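Local coordinates for putative branched chain amino acid ABC transporter, periplasmic amino acid-binding protein (Brucella ovis, PDB 4XFK), which probably captures branched-chain and related small amino acids in the periplasm and serves as the binding component of an ABC amino-acid transport system, at residues L113-E118 / F132-N137; C127-F132 / D346-K351. The protein carries 1 engineered substitution. One frame throughout, in Å; residues are numbered along the deposited sequence.

Interactions 1 and 2 lie on two flanks of strand 131-133, an outermost strand of a five-stranded parallel sheet, and their centres are about 9 Å apart. Interaction 1 joins that strand to its neighbour 111-114 and runs on to a sodium ion bound by Gly116 with Tyr31 and Gly85; interaction 2 joins it to residues 346-351, which lead into strand 350-360 of the mixed sheet. Phe132 belongs to both. Two probable hydrogen bonds tie them directly: Arg133 N to His348 O, 2.9 Å, and Gln349 NE2 to Ser135 O, 2.9 Å. Acetate also meets the loop of interaction 1; a second sodium ion lies about 4 Å from the Asp346 side chain.

Interaction 1 of 2, residues L113-E118 / F132-N137; sequences LNLGAE and FRFSPN. With NA (sodium ion), chain D; ACT (acetate ion), chain B.
Asn114 and Phe132 belong to the parallel pairing of strands 111-114 and 131-133: Asn114 N donates to Phe132 O (2.8 Å), and Phe134 N returns a bond to Asn114 O (3.0 Å, 166° at the hydrogen).

Side-chain polar bonds hold the loop at the carboxyl end of strand 111-114, in the parallel sheet of this periplasmic binding protein. Asn114 OD1 accepts from Gly116 N and, on an in-plane lone pair, from Ala117 N (2.8 Å), giving an Asx turn and the wider Asx motif. With CG anti to the backbone N (chi1 168°), the Asn114 amide lies beside the Arg133 chain and its ND2 donates to Ala117 O. Arg133 NH2 donates to Ala117 O at 2.8 Å, within 1° of the guanidinium plane. Two side-chain donors therefore grip Ala117 O, while Arg133 NH2 also donates to Ala119 O.

Apolar contact centres on Phe134, whose CE2 meets Leu113 CD2 at the ring edge (3.8 Å); Leu115 CD2 approaches the ring obliquely. Glu118 lies alongside Pro136, and its carboxylate forms a salt bridge with Arg141.

Gly116 O coordinates sodium at 2.3 Å, with Tyr31, Gly85 and two waters completing the site. One of those waters links the ion to Glu118 OE2. Glu118 N donates to acetate OXT.

Strand 81-84 flanks strand 111-114, helix 322-331 covers Leu113 and Phe132, helix 296-312 covers Leu113 and Leu115, and Asn137 N-caps helix 138-152.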
loop_
_atom_site.group_PDB
_atom_site.type_symbol
_atom_site.label_atom_id
_atom_site.label_comp_id
_atom_site.label_asym_id
_atom_site.label_seq_id
_atom_site.Cartn_x
_atom_site.Cartn_y
_atom_site.Cartn_z
ATOM N N LEU A 113 11.359 -1.639 6.216
ATOM C CA LEU A 113 10.775 -0.924 5.087
ATOM C C LEU A 113 9.376 -1.459 4.853
ATOM O O LEU A 113 9.179 -2.572 4.362
ATOM C CB LEU A 113 11.624 -1.095 3.831
ATOM C CG LEU A 113 13.112 -0.767 3.976
ATOM C CD1 LEU A 113 13.781 -0.922 2.623
ATOM C CD2 LEU A 113 13.339 0.627 4.536
ATOM N N ASN A 114 8.406 -0.652 5.247
ATOM C CA ASN A 114 7.007 -0.999 5.129
ATOM C C ASN A 114 6.521 -0.548 3.760
ATOM O O ASN A 114 6.380 0.638 3.489
ATOM C CB ASN A 114 6.262 -0.317 6.276
ATOM C CG ASN A 114 4.762 -0.357 6.118
ATOM O OD1 ASN A 114 4.233 -0.971 5.191
ATOM N ND2 ASN A 114 4.060 0.322 7.026
ATOM N N LEU A 115 6.299 -1.513 2.875
ATOM C CA LEU A 115 5.951 -1.185 1.504
ATOM C C LEU A 115 4.457 -1.181 1.232
ATOM O O LEU A 115 4.049 -1.024 0.076
ATOM C CB LEU A 115 6.642 -2.145 0.524
ATOM C CG LEU A 115 8.178 -2.116 0.494
ATOM C CD1 LEU A 115 8.696 -3.036 -0.595
ATOM C CD2 LEU A 115 8.713 -0.708 0.279
ATOM N N GLY A 116 3.628 -1.339 2.265
ATOM C CA GLY A 116 2.201 -1.323 2.008
ATOM C C GLY A 116 1.231 -1.634 3.123
ATOM O O GLY A 116 0.052 -1.862 2.841
ATOM N N ALA A 117 1.687 -1.692 4.373
ATOM C CA ALA A 117 0.749 -1.843 5.488
ATOM C C ALA A 117 0.251 -0.449 5.838
ATOM O O ALA A 117 1.049 0.415 6.214
ATOM C CB ALA A 117 1.437 -2.484 6.657
ATOM N N GLU A 118 -1.059 -0.239 5.697
ATOM C CA GLU A 118 -1.606 1.116 5.587
ATOM C C GLU A 118 -2.331 1.658 6.832
ATOM O O GLU A 118 -2.857 2.774 6.813
ATOM C CB GLU A 118 -2.468 1.237 4.313
ATOM C CG GLU A 118 -1.690 0.791 3.062
ATOM C CD GLU A 118 -2.287 1.249 1.744
ATOM O OE1 GLU A 118 -3.066 2.232 1.718
ATOM O OE2 GLU A 118 -1.950 0.614 0.721
ATOM N N PHE A 132 9.991 2.856 8.110
ATOM C CA PHE A 132 9.654 3.804 7.057
ATOM C C PHE A 132 8.479 3.251 6.281
ATOM O O PHE A 132 8.512 2.082 5.869
ATOM C CB PHE A 132 10.826 3.983 6.089
ATOM C CG PHE A 132 11.988 4.733 6.663
ATOM C CD1 PHE A 132 12.930 4.087 7.444
ATOM C CD2 PHE A 132 12.138 6.093 6.419
ATOM C CE1 PHE A 132 14.009 4.782 7.965
ATOM C CE2 PHE A 132 13.217 6.787 6.925
ATOM C CZ PHE A 132 14.154 6.136 7.704
ATOM N N ARG A 133 7.465 4.082 6.053
ATOM C CA ARG A 133 6.324 3.678 5.231
ATOM C C ARG A 133 6.374 4.350 3.862
ATOM O O ARG A 133 6.452 5.582 3.759
ATOM C CB ARG A 133 4.982 3.972 5.914
ATOM C CG ARG A 133 3.813 3.821 4.947
ATOM C CD ARG A 133 2.508 3.413 5.595
ATOM N NE ARG A 133 2.028 4.370 6.583
ATOM C CZ ARG A 133 1.145 4.044 7.513
ATOM N NH1 ARG A 133 0.732 4.947 8.394
ATOM N NH2 ARG A 133 0.693 2.798 7.562
ATOM N N PHE A 134 6.329 3.528 2.819
ATOM C CA PHE A 134 6.463 4.005 1.440
ATOM C C PHE A 134 5.148 4.054 0.671
ATOM O O PHE A 134 5.090 4.535 -0.469
ATOM C CB PHE A 134 7.499 3.155 0.696
ATOM C CG PHE A 134 8.878 3.281 1.272
ATOM C CD1 PHE A 134 9.739 4.278 0.839
ATOM C CD2 PHE A 134 9.296 2.428 2.279
ATOM C CE1 PHE A 134 11.017 4.388 1.368
ATOM C CE2 PHE A 134 10.561 2.545 2.829
ATOM C CZ PHE A 134 11.422 3.527 2.368
ATOM N N SER A 135 4.092 3.583 1.320
ATOM C CA SER A 135 2.782 3.453 0.704
ATOM C C SER A 135 1.819 4.506 1.249
ATOM O O SER A 135 2.155 5.256 2.172
ATOM C CB SER A 135 2.232 2.065 1.029
ATOM O OG SER A 135 1.992 1.962 2.421
ATOM N N PRO A 136 0.598 4.567 0.689
ATOM C CA PRO A 136 -0.431 5.359 1.375
ATOM C C PRO A 136 -0.766 4.793 2.753
ATOM O O PRO A 136 -0.268 3.741 3.183
ATOM C CB PRO A 136 -1.650 5.243 0.450
ATOM C CG PRO A 136 -1.055 4.936 -0.903
ATOM C CD PRO A 136 0.122 4.048 -0.606
ATOM N N ASN A 137 -1.609 5.534 3.454
ATOM C CA ASN A 137 -2.221 5.068 4.688
ATOM C C ASN A 137 -3.720 5.363 4.600
ATOM O O ASN A 137 -4.177 5.952 3.610
ATOM C CB ASN A 137 -1.552 5.713 5.911
ATOM C CG ASN A 137 -1.662 7.220 5.907
ATOM O OD1 ASN A 137 -2.746 7.772 5.708
ATOM N ND2 ASN A 137 -0.533 7.899 6.108
HETATM NA NA NA D . -0.583 -3.714 1.681
HETATM C C ACT B . -3.544 -3.491 5.366
HETATM O O ACT B . -3.775 -4.339 6.258
HETATM O OXT ACT B . -2.617 -2.679 5.592
HETATM C CH3 ACT B . -4.340 -3.466 4.099
HETATM O O HOH W 1 -2.081 -2.363 0.649
HETATM O O HOH W 2 -2.005 -5.419 1.611
#

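Interaction 2 of 2, residues C127-F132 / D346-K351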
loop_
_atom_site.group_PDB
_atom_site.type_symbol
_atom_site.label_atom_id
_atom_site.label_comp_id
_atom_site.label_asym_id
_atom_site.label_seq_id
_atom_site.Cartn_x
_atom_site.Cartn_y
_atom_site.Cartn_z
ATOM N N CYS A 127 5.035 4.864 15.554
ATOM C CA CYS A 127 6.122 5.475 14.793
ATOM C C CYS A 127 7.459 5.303 15.506
ATOM O O CYS A 127 7.536 5.522 16.719
ATOM C CB CYS A 127 5.810 6.968 14.620
ATOM S SG CYS A 127 7.123 7.978 13.946
ATOM N N HIS A 128 8.504 4.923 14.776
ATOM C CA HIS A 128 9.859 4.941 15.319
ATOM C C HIS A 128 10.852 5.119 14.183
ATOM O O HIS A 128 10.499 5.006 13.000
ATOM C CB HIS A 128 10.175 3.703 16.167
ATOM C CG HIS A 128 10.118 2.411 15.412
ATOM N ND1 HIS A 128 11.239 1.795 14.889
ATOM C CD2 HIS A 128 9.069 1.617 15.095
ATOM C CE1 HIS A 128 10.876 0.675 14.287
ATOM N NE2 HIS A 128 9.565 0.544 14.397
ATOM N N PHE A 129 12.091 5.416 14.548
ATOM C CA PHE A 129 13.079 5.869 13.583
ATOM C C PHE A 129 13.425 4.813 12.534
ATOM O O PHE A 129 13.750 5.146 11.403
ATOM C CB PHE A 129 14.340 6.341 14.309
ATOM C CG PHE A 129 15.404 6.871 13.392
ATOM C CD1 PHE A 129 15.320 8.151 12.866
ATOM C CD2 PHE A 129 16.497 6.091 13.066
ATOM C CE1 PHE A 129 16.311 8.639 12.020
ATOM C CE2 PHE A 129 17.494 6.569 12.232
ATOM C CZ PHE A 129 17.399 7.843 11.701
ATOM N N TYR A 130 13.347 3.539 12.901
ATOM C CA TYR A 130 13.793 2.478 11.996
ATOM C C TYR A 130 12.661 1.834 11.197
ATOM O O TYR A 130 12.871 0.835 10.516
ATOM C CB TYR A 130 14.656 1.447 12.743
ATOM C CG TYR A 130 15.981 2.031 13.194
ATOM C CD1 TYR A 130 17.065 2.098 12.322
ATOM C CD2 TYR A 130 16.136 2.565 14.470
ATOM C CE1 TYR A 130 18.279 2.654 12.723
ATOM C CE2 TYR A 130 17.338 3.125 14.876
ATOM C CZ TYR A 130 18.402 3.170 14.001
ATOM O OH TYR A 130 19.597 3.727 14.413
ATOM N N HIS A 131 11.469 2.419 11.285
ATOM C CA HIS A 131 10.373 2.101 10.379
ATOM C C HIS A 131 10.203 3.236 9.370
ATOM O O HIS A 131 10.253 4.426 9.730
ATOM C CB HIS A 131 9.061 1.889 11.150
ATOM C CG HIS A 131 7.824 1.981 10.293
ATOM N ND1 HIS A 131 7.127 3.157 10.127
ATOM C CD2 HIS A 131 7.160 1.052 9.559
ATOM C CE1 HIS A 131 6.099 2.957 9.319
ATOM N NE2 HIS A 131 6.093 1.685 8.963
ATOM N N PHE A 132 9.991 2.856 8.110
ATOM C CA PHE A 132 9.654 3.804 7.057
ATOM C C PHE A 132 8.479 3.251 6.281
ATOM O O PHE A 132 8.512 2.082 5.869
ATOM C CB PHE A 132 10.826 3.983 6.089
ATOM C CG PHE A 132 11.988 4.733 6.663
ATOM C CD1 PHE A 132 12.930 4.087 7.444
ATOM C CD2 PHE A 132 12.138 6.093 6.419
ATOM C CE1 PHE A 132 14.009 4.782 7.965
ATOM C CE2 PHE A 132 13.217 6.787 6.925
ATOM C CZ PHE A 132 14.154 6.136 7.704
ATOM N N ASP A 346 9.513 13.570 10.120
ATOM C CA ASP A 346 8.814 13.572 11.400
ATOM C C ASP A 346 8.286 12.201 11.780
ATOM O O ASP A 346 8.342 11.805 12.951
ATOM C CB ASP A 346 7.621 14.528 11.366
ATOM C CG ASP A 346 7.991 15.924 10.944
ATOM O OD1 ASP A 346 8.535 16.092 9.828
ATOM O OD2 ASP A 346 7.715 16.860 11.729
ATOM N N ASP A 347 7.746 11.492 10.792
ATOM C CA ASP A 347 6.992 10.273 11.054
ATOM C C ASP A 347 7.388 9.135 10.124
ATOM O O ASP A 347 6.943 8.011 10.302
ATOM C CB ASP A 347 5.478 10.539 10.967
ATOM C CG ASP A 347 5.034 11.104 9.615
ATOM O OD1 ASP A 347 5.876 11.462 8.761
ATOM O OD2 ASP A 347 3.802 11.208 9.418
ATOM N N HIS A 348 8.236 9.434 9.146
ATOM C CA HIS A 348 8.607 8.471 8.104
ATOM C C HIS A 348 7.413 7.975 7.283
ATOM O O HIS A 348 7.319 6.797 6.925
ATOM C CB HIS A 348 9.461 7.318 8.653
ATOM C CG HIS A 348 10.778 7.768 9.197
ATOM N ND1 HIS A 348 11.627 6.931 9.888
ATOM C CD2 HIS A 348 11.402 8.969 9.131
ATOM C CE1 HIS A 348 12.710 7.602 10.238
ATOM N NE2 HIS A 348 12.598 8.841 9.792
ATOM N N GLN A 349 6.517 8.908 6.975
ATOM C CA GLN A 349 5.503 8.713 5.951
ATOM C C GLN A 349 6.013 9.312 4.639
ATOM O O GLN A 349 6.394 10.484 4.596
ATOM C CB GLN A 349 4.193 9.399 6.365
ATOM C CG GLN A 349 3.120 9.392 5.295
ATOM C CD GLN A 349 2.728 7.979 4.886
ATOM O OE1 GLN A 349 2.321 7.159 5.719
ATOM N NE2 GLN A 349 2.852 7.686 3.597
ATOM N N ALA A 350 6.046 8.510 3.578
ATOM C CA ALA A 350 6.485 9.014 2.278
ATOM C C ALA A 350 5.476 9.999 1.689
ATOM O O ALA A 350 4.266 9.908 1.950
ATOM C CB ALA A 350 6.735 7.870 1.306
ATOM N N LYS A 351 6.004 10.942 0.907
ATOM C CA LYS A 351 5.229 11.971 0.219
ATOM C C LYS A 351 5.263 11.679 -1.275
ATOM O O LYS A 351 6.341 11.545 -1.858
ATOM C CB LYS A 351 5.811 13.355 0.502
ATOM C CG LYS A 351 5.000 14.474 -0.122
ATOM C CD LYS A 351 5.202 15.795 0.601
ATOM C CE LYS A 351 6.498 16.446 0.227
ATOM N NZ LYS A 351 6.541 17.804 0.844
HETATM O O HOH W 3 7.921 5.540 11.566
#
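An aromatic cluster of Phe129, Phe132 and His348 joins the turn ahead of strand 131-133 to the loop leading into strand 350-360. Residues His128 to His131 form a type I beta turn, against which His348 inserts its imidazole. That ring makes an offset stack with Phe132: the centroids are 3.8 Å apart, the planes differ by 6°, and His348 ND1 sits over the centre of the phenylalanine face. Phe129 meets the imidazole obliquely, at 56° between planes, with its CD1 3.7 Å from His348 CE1.

Polar contacts fix the rotation of the imidazole. His348 ND1 donates to His131 O at 2.9 Å, and the acceptor is only 4° out of the ring plane. Across the ring, His348 NE2 is hydrogen-bonded to Glu330 OE2, so both nitrogens have partners. Phe129 O also lies at the imidazole edge, 2.9 Å from His348 CE1.

A water bridges the segments, hydrogen-bonded to Asp347 O, His128 O and His131 ND1. On its other nitrogen, His131 NE2 is hydrogen-bonded to Asn114 ND2, which ties this turn to the neighbouring strand 111-114. Asp347 forms an Asx turn with Gln349 N and a salt bridge with Arg344.

Helix 322-331 packs on Phe129 and Phe132, helix 88-104 lies against His128 and His131, and strand 339-343 supplies Met343 beside Phe132.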